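3-oxosteroid 1-dehydrogenase (Sterolibacterium denitrificans, PDB 7P18) probably catalyses the FAD-dependent 1,2-dehydrogenation of 3-oxosteroids, passing the electrons to an acceptor and leaving 3-oxo-Delta(1)-steroids. Local coordinates at residues G271-R275 and D495-K499; Q282-K286 and M317-W322. All coordinates share one frame; numbering follows the deposited sequence.

Interaction 1 of 2, residues G271-R275 and D495-K499; sequences GGFER and DIGTK. With FAD (flavin-adenine dinucleotide), chain C.
Thr-498 plugs into the loop of Phe-273 and Glu-274, joining the Rossmann-type FAD-binding part of the fold, where this loop follows the parallel-sheet strand 265-268, to the long strand 486-502 of the antiparallel sheet. Two hydrogen bonds tie the loop to the strand. The amide of Phe-273 gives a nearly straight bond to Thr-498 OG1 (N to OG1 2.9 Å, 161° at the hydrogen). In return, Thr-498 N donates to Glu-274 OE1 over a longer 3.3 Å, arriving from above the carboxylate plane. The other oxygen, Glu-274 OE2, is taken by Asn-299, an FAD-binding residue, so both oxygens have a partner, Asn-299 being the stronger.

The apolar contact uses the threonine's other branch. With OG1 set between the backbone N and carbonyl carbon (chi1 48°) to meet the amide, CG2 comes down over the Phe-273 ring in a CH-pi contact, 3.6 Å from its centroid and only 4° off the normal.

Asp-495 closes an Asx turn, its OD1 accepting from Gly-497 N through the anti lone pair, while Ser-293 also binds OD1 and Arg-280 makes a salt bridge to OD2. Glu-274 CB rests 3.4 Å from Asp-495 OD1, but the two carboxylates stay apart.

Each segment also reaches FAD. Ile-496 points away from the loop and packs against the flavin where the ribityl chain joins it, its CD1 3.4 Å from FAD C1'; at the pyrophosphate, Gly-271 CA lies 3.4 Å from FAD O2P.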
# COMPACT_ATOMS: atom_id res chain seq x y z
N GLY A 271 -2.79 -7.49 -9.88
CA GLY A 271 -1.68 -6.65 -9.40
C GLY A 271 -0.72 -6.25 -10.48
O GLY A 271 -1.05 -6.40 -11.68
N GLY A 272 0.46 -5.75 -10.09
CA GLY A 272 1.41 -5.13 -10.99
C GLY A 272 2.51 -6.08 -11.46
O GLY A 272 2.26 -7.29 -11.60
N PHE A 273 3.70 -5.53 -11.65
CA PHE A 273 4.85 -6.30 -12.20
C PHE A 273 6.10 -6.06 -11.33
O PHE A 273 7.20 -6.34 -11.83
CB PHE A 273 5.06 -5.92 -13.67
CG PHE A 273 5.44 -4.50 -13.98
CD1 PHE A 273 6.76 -4.10 -14.01
CD2 PHE A 273 4.48 -3.57 -14.33
CE1 PHE A 273 7.10 -2.82 -14.36
CE2 PHE A 273 4.84 -2.28 -14.67
CZ PHE A 273 6.14 -1.90 -14.67
N GLU A 274 5.93 -5.62 -10.07
CA GLU A 274 7.07 -5.24 -9.17
C GLU A 274 8.02 -6.44 -8.97
O GLU A 274 9.20 -6.18 -8.72
CB GLU A 274 6.63 -4.68 -7.82
CG GLU A 274 5.74 -5.59 -6.99
CD GLU A 274 4.25 -5.63 -7.28
OE1 GLU A 274 3.83 -4.97 -8.28
OE2 GLU A 274 3.52 -6.33 -6.54
N ARG A 275 7.52 -7.68 -9.04
CA ARG A 275 8.33 -8.91 -8.82
C ARG A 275 8.93 -9.46 -10.12
O ARG A 275 9.61 -10.50 -10.05
CB ARG A 275 7.51 -9.94 -8.08
CG ARG A 275 7.25 -9.60 -6.63
CD ARG A 275 8.46 -9.76 -5.73
NE ARG A 275 8.34 -9.14 -4.39
CZ ARG A 275 9.36 -8.92 -3.56
NH1 ARG A 275 10.59 -9.29 -3.92
NH2 ARG A 275 9.17 -8.32 -2.40
N ASP A 495 9.06 -0.32 -3.04
CA ASP A 495 7.73 -0.12 -3.62
C ASP A 495 6.74 -1.01 -2.87
O ASP A 495 7.13 -1.99 -2.23
CB ASP A 495 7.74 -0.43 -5.12
CG ASP A 495 7.97 -1.90 -5.41
OD1 ASP A 495 7.06 -2.70 -5.12
OD2 ASP A 495 9.13 -2.22 -5.77
N ILE A 496 5.47 -0.66 -2.99
CA ILE A 496 4.31 -1.46 -2.58
C ILE A 496 3.53 -1.90 -3.83
O ILE A 496 2.36 -2.26 -3.70
CB ILE A 496 3.48 -0.64 -1.56
CG1 ILE A 496 2.90 0.66 -2.14
CG2 ILE A 496 4.35 -0.35 -0.35
CD1 ILE A 496 2.11 1.50 -1.13
N GLY A 497 4.21 -1.99 -4.96
CA GLY A 497 3.58 -2.34 -6.26
C GLY A 497 3.98 -1.36 -7.33
O GLY A 497 4.41 -0.26 -6.99
N THR A 498 3.81 -1.73 -8.61
CA THR A 498 3.91 -0.80 -9.73
C THR A 498 2.60 0.02 -9.84
O THR A 498 1.54 -0.43 -9.36
CB THR A 498 4.31 -1.58 -10.99
OG1 THR A 498 3.42 -2.70 -11.02
CG2 THR A 498 5.75 -2.02 -10.89
N LYS A 499 2.69 1.19 -10.44
CA LYS A 499 1.63 2.22 -10.48
C LYS A 499 1.00 2.33 -11.88
O LYS A 499 -0.16 2.80 -11.99
CB LYS A 499 2.26 3.57 -10.11
CG LYS A 499 1.32 4.69 -9.72
CD LYS A 499 2.03 6.03 -9.51
CE LYS A 499 1.35 6.97 -8.53
NZ LYS A 499 -0.09 7.18 -8.85
PA FAD C . -2.81 -7.51 -4.92
O1A FAD C . -3.46 -7.10 -3.65
O2A FAD C . -1.35 -7.82 -4.76
O5B FAD C . -3.60 -8.78 -5.46
C5B FAD C . -3.18 -9.38 -6.72
C4B FAD C . -3.38 -10.86 -6.62
O4B FAD C . -3.30 -11.43 -7.95
C3B FAD C . -2.35 -11.62 -5.76
O3B FAD C . -2.99 -12.47 -4.81
C2B FAD C . -1.53 -12.39 -6.79
O2B FAD C . -0.90 -13.54 -6.25
C1B FAD C . -2.56 -12.62 -7.90
N9A FAD C . -1.99 -12.91 -9.21
C8A FAD C . -0.83 -12.44 -9.78
N7A FAD C . -0.58 -12.99 -10.96
C5A FAD C . -1.66 -13.84 -11.19
C6A FAD C . -1.99 -14.69 -12.26
N6A FAD C . -1.20 -14.91 -13.32
N1A FAD C . -3.14 -15.39 -12.16
C2A FAD C . -3.90 -15.21 -11.08
N3A FAD C . -3.66 -14.49 -9.98
C4A FAD C . -2.52 -13.80 -10.12
N1 FAD C . -2.43 0.87 -0.29
C2 FAD C . -3.50 1.56 0.17
O2 FAD C . -4.24 2.18 -0.62
N3 FAD C . -3.82 1.58 1.47
C4 FAD C . -2.95 1.15 2.45
O4 FAD C . -3.35 1.11 3.60
C4X FAD C . -1.79 0.44 2.03
N5 FAD C . -0.95 -0.02 2.94
C5X FAD C . 0.12 -0.77 2.49
C6 FAD C . 0.98 -1.36 3.45
C7 FAD C . 1.99 -2.23 3.07
C7M FAD C . 2.89 -2.88 4.11
C8 FAD C . 2.12 -2.58 1.71
C8M FAD C . 3.20 -3.55 1.27
C9 FAD C . 1.34 -1.94 0.76
C9A FAD C . 0.29 -1.07 1.13
N10 FAD C . -0.53 -0.43 0.19
C10 FAD C . -1.62 0.33 0.61
C1' FAD C . -0.43 -0.75 -1.24
C2' FAD C . -1.47 -1.84 -1.60
O2' FAD C . -1.37 -2.99 -0.77
C3' FAD C . -1.40 -2.27 -3.07
O3' FAD C . -1.15 -1.16 -3.94
C4' FAD C . -2.65 -3.02 -3.48
O4' FAD C . -2.84 -4.08 -2.55
C5' FAD C . -2.62 -3.56 -4.89
O5' FAD C . -3.83 -4.32 -5.05
P FAD C . -4.03 -5.24 -6.33
O1P FAD C . -5.35 -5.85 -6.09
O2P FAD C . -3.69 -4.57 -7.58
O3P FAD C . -2.91 -6.42 -6.11

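Interaction 2 of 2, residues Q282-K286 and M317-W322; sequences QYLPK and MDWAWW
Tyr-283, at the end of helix 277-283, lies alongside Met-317, both side chains pointing the same way. Followed outward, the methionine first sets CB 3.6 Å from Tyr-283 CD1. Its chain then bends at chi2 (-70°) and again at chi3, which carries SD above the ring at a distance, 5.0 Å from the centroid in a Met-aromatic contact, and folds the CE methyl back over the ring centre at 3.6 Å. Gln-282 CG sits over the opposite face, leaving the tyrosine ring sandwiched between two aliphatic groups. Trimming Tyr-283 to an alanine removes the ring, and would probably open a gap beside the Met-317 methyl and leave it less firmly placed.

Where the chain leaves the helix, Leu-284 CD2 lies against the Met-317 carbonyl oxygen and reaches toward Ala-320. Pro-285 CG packs obliquely against Trp-322 CZ2 at 3.8 Å; Tyr-371 of helix 363-377 meets both residues. The backbones come closest at Asp-318, whose CA makes a CA-H...O contact with Tyr-283 O (3.2 Å). This helix end is thus held to the start of strand 320-326 and the turn leading into it by dispersion, CH-pi and weak C-H...O contacts, a chemistry that depends more on close fit of shape than on direction.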
# COMPACT_ATOMS: atom_id res chain seq x y z
N GLN A 282 12.72 -3.02 -18.11
CA GLN A 282 12.10 -2.49 -19.36
C GLN A 282 11.47 -1.11 -19.09
O GLN A 282 11.55 -0.21 -19.94
CB GLN A 282 11.10 -3.51 -19.89
CG GLN A 282 10.41 -3.06 -21.18
CD GLN A 282 9.52 -4.13 -21.77
OE1 GLN A 282 9.38 -5.22 -21.23
NE2 GLN A 282 8.85 -3.79 -22.85
N TYR A 283 10.82 -0.92 -17.94
CA TYR A 283 9.86 0.20 -17.78
C TYR A 283 10.29 1.21 -16.71
O TYR A 283 10.08 2.43 -16.94
CB TYR A 283 8.49 -0.37 -17.44
CG TYR A 283 7.81 -1.10 -18.58
CD1 TYR A 283 7.44 -0.43 -19.74
CD2 TYR A 283 7.53 -2.44 -18.49
CE1 TYR A 283 6.78 -1.10 -20.76
CE2 TYR A 283 6.89 -3.13 -19.51
CZ TYR A 283 6.50 -2.44 -20.65
OH TYR A 283 5.89 -3.12 -21.67
N LEU A 284 10.83 0.76 -15.58
CA LEU A 284 11.10 1.61 -14.39
C LEU A 284 12.46 2.29 -14.46
O LEU A 284 13.36 1.87 -15.19
CB LEU A 284 11.00 0.74 -13.14
CG LEU A 284 9.64 0.11 -12.86
CD1 LEU A 284 9.70 -0.69 -11.57
CD2 LEU A 284 8.51 1.14 -12.80
N PRO A 285 12.65 3.41 -13.72
CA PRO A 285 13.96 4.03 -13.66
C PRO A 285 14.99 3.09 -13.03
O PRO A 285 14.69 2.27 -12.20
CB PRO A 285 13.78 5.33 -12.87
CG PRO A 285 12.50 5.10 -12.08
CD PRO A 285 11.65 4.19 -12.97
N LYS A 286 16.21 3.16 -13.57
CA LYS A 286 17.37 2.42 -13.01
C LYS A 286 18.06 3.32 -12.00
O LYS A 286 18.10 4.53 -12.18
CB LYS A 286 18.32 1.98 -14.13
CG LYS A 286 18.05 0.58 -14.65
CD LYS A 286 16.69 0.38 -15.30
CE LYS A 286 16.47 1.25 -16.51
NZ LYS A 286 15.15 0.96 -17.12
N MET A 317 3.91 3.50 -17.06
CA MET A 317 4.65 2.24 -16.76
C MET A 317 6.01 2.55 -16.10
O MET A 317 6.59 1.63 -15.51
CB MET A 317 4.83 1.42 -18.03
CG MET A 317 3.51 0.86 -18.54
SD MET A 317 2.84 -0.41 -17.55
CE MET A 317 3.87 -1.80 -18.04
N ASP A 318 6.45 3.79 -16.18
CA ASP A 318 7.74 4.22 -15.58
C ASP A 318 7.57 4.56 -14.08
O ASP A 318 8.60 4.82 -13.44
CB ASP A 318 8.37 5.34 -16.41
CG ASP A 318 7.53 6.59 -16.58
OD1 ASP A 318 6.31 6.49 -16.59
OD2 ASP A 318 8.09 7.65 -16.64
N TRP A 319 6.34 4.49 -13.53
CA TRP A 319 6.08 4.85 -12.11
C TRP A 319 5.80 3.60 -11.27
O TRP A 319 5.08 2.68 -11.71
CB TRP A 319 4.93 5.86 -12.02
CG TRP A 319 5.42 7.26 -12.21
CD1 TRP A 319 5.83 7.82 -13.37
CD2 TRP A 319 5.73 8.22 -11.20
NE1 TRP A 319 6.30 9.07 -13.18
CE2 TRP A 319 6.24 9.36 -11.85
CE3 TRP A 319 5.55 8.27 -9.81
CZ2 TRP A 319 6.62 10.52 -11.18
CZ3 TRP A 319 5.90 9.42 -9.15
CH2 TRP A 319 6.43 10.52 -9.81
N ALA A 320 6.29 3.60 -10.03
CA ALA A 320 5.92 2.61 -9.02
C ALA A 320 5.36 3.37 -7.81
O ALA A 320 5.63 4.60 -7.66
CB ALA A 320 7.09 1.72 -8.63
N TRP A 321 4.66 2.65 -6.97
CA TRP A 321 4.22 3.17 -5.67
C TRP A 321 5.44 3.09 -4.73
O TRP A 321 5.53 2.15 -3.95
CB TRP A 321 3.02 2.40 -5.15
CG TRP A 321 1.77 2.39 -5.99
CD1 TRP A 321 1.22 1.32 -6.62
CD2 TRP A 321 0.78 3.43 -6.10
NE1 TRP A 321 -0.01 1.63 -7.16
CE2 TRP A 321 -0.28 2.94 -6.89
CE3 TRP A 321 0.73 4.75 -5.68
CZ2 TRP A 321 -1.42 3.69 -7.17
CZ3 TRP A 321 -0.38 5.51 -5.96
CH2 TRP A 321 -1.44 4.99 -6.70
N TRP A 322 6.35 4.04 -4.86
CA TRP A 322 7.65 3.99 -4.12
C TRP A 322 7.38 3.97 -2.61
O TRP A 322 6.39 4.59 -2.12
CB TRP A 322 8.60 5.13 -4.47
CG TRP A 322 8.79 5.38 -5.93
CD1 TRP A 322 8.43 6.49 -6.63
CD2 TRP A 322 9.45 4.49 -6.87
NE1 TRP A 322 8.80 6.35 -7.94
CE2 TRP A 322 9.37 5.12 -8.13
CE3 TRP A 322 10.03 3.23 -6.79
CZ2 TRP A 322 9.92 4.55 -9.28
CZ3 TRP A 322 10.50 2.63 -7.94
CH2 TRP A 322 10.48 3.30 -9.17

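Interaction 2 is nested inside the long chain loop that interaction 1 closes, and their centres lie about 9 Å apart. Strands 486-502 and 320-326 are neighbours in one antiparallel sheet and join the two contacts: Gly-497 O and Trp-321 N, 2.9 Å apart, probably form a hydrogen bond, as do Ile-496 N and Trp-321 O. Both contacts set a methyl over an aromatic face, but only interaction 1, wholly buried beside the cofactor, adds hydrogen bonds between its two segments. Interaction 2, farther from the centre of the protein, is partly buried. Phe-273 of 271-275 touches Met-317 of 317-322, so apolar packing also runs from one contact to the other.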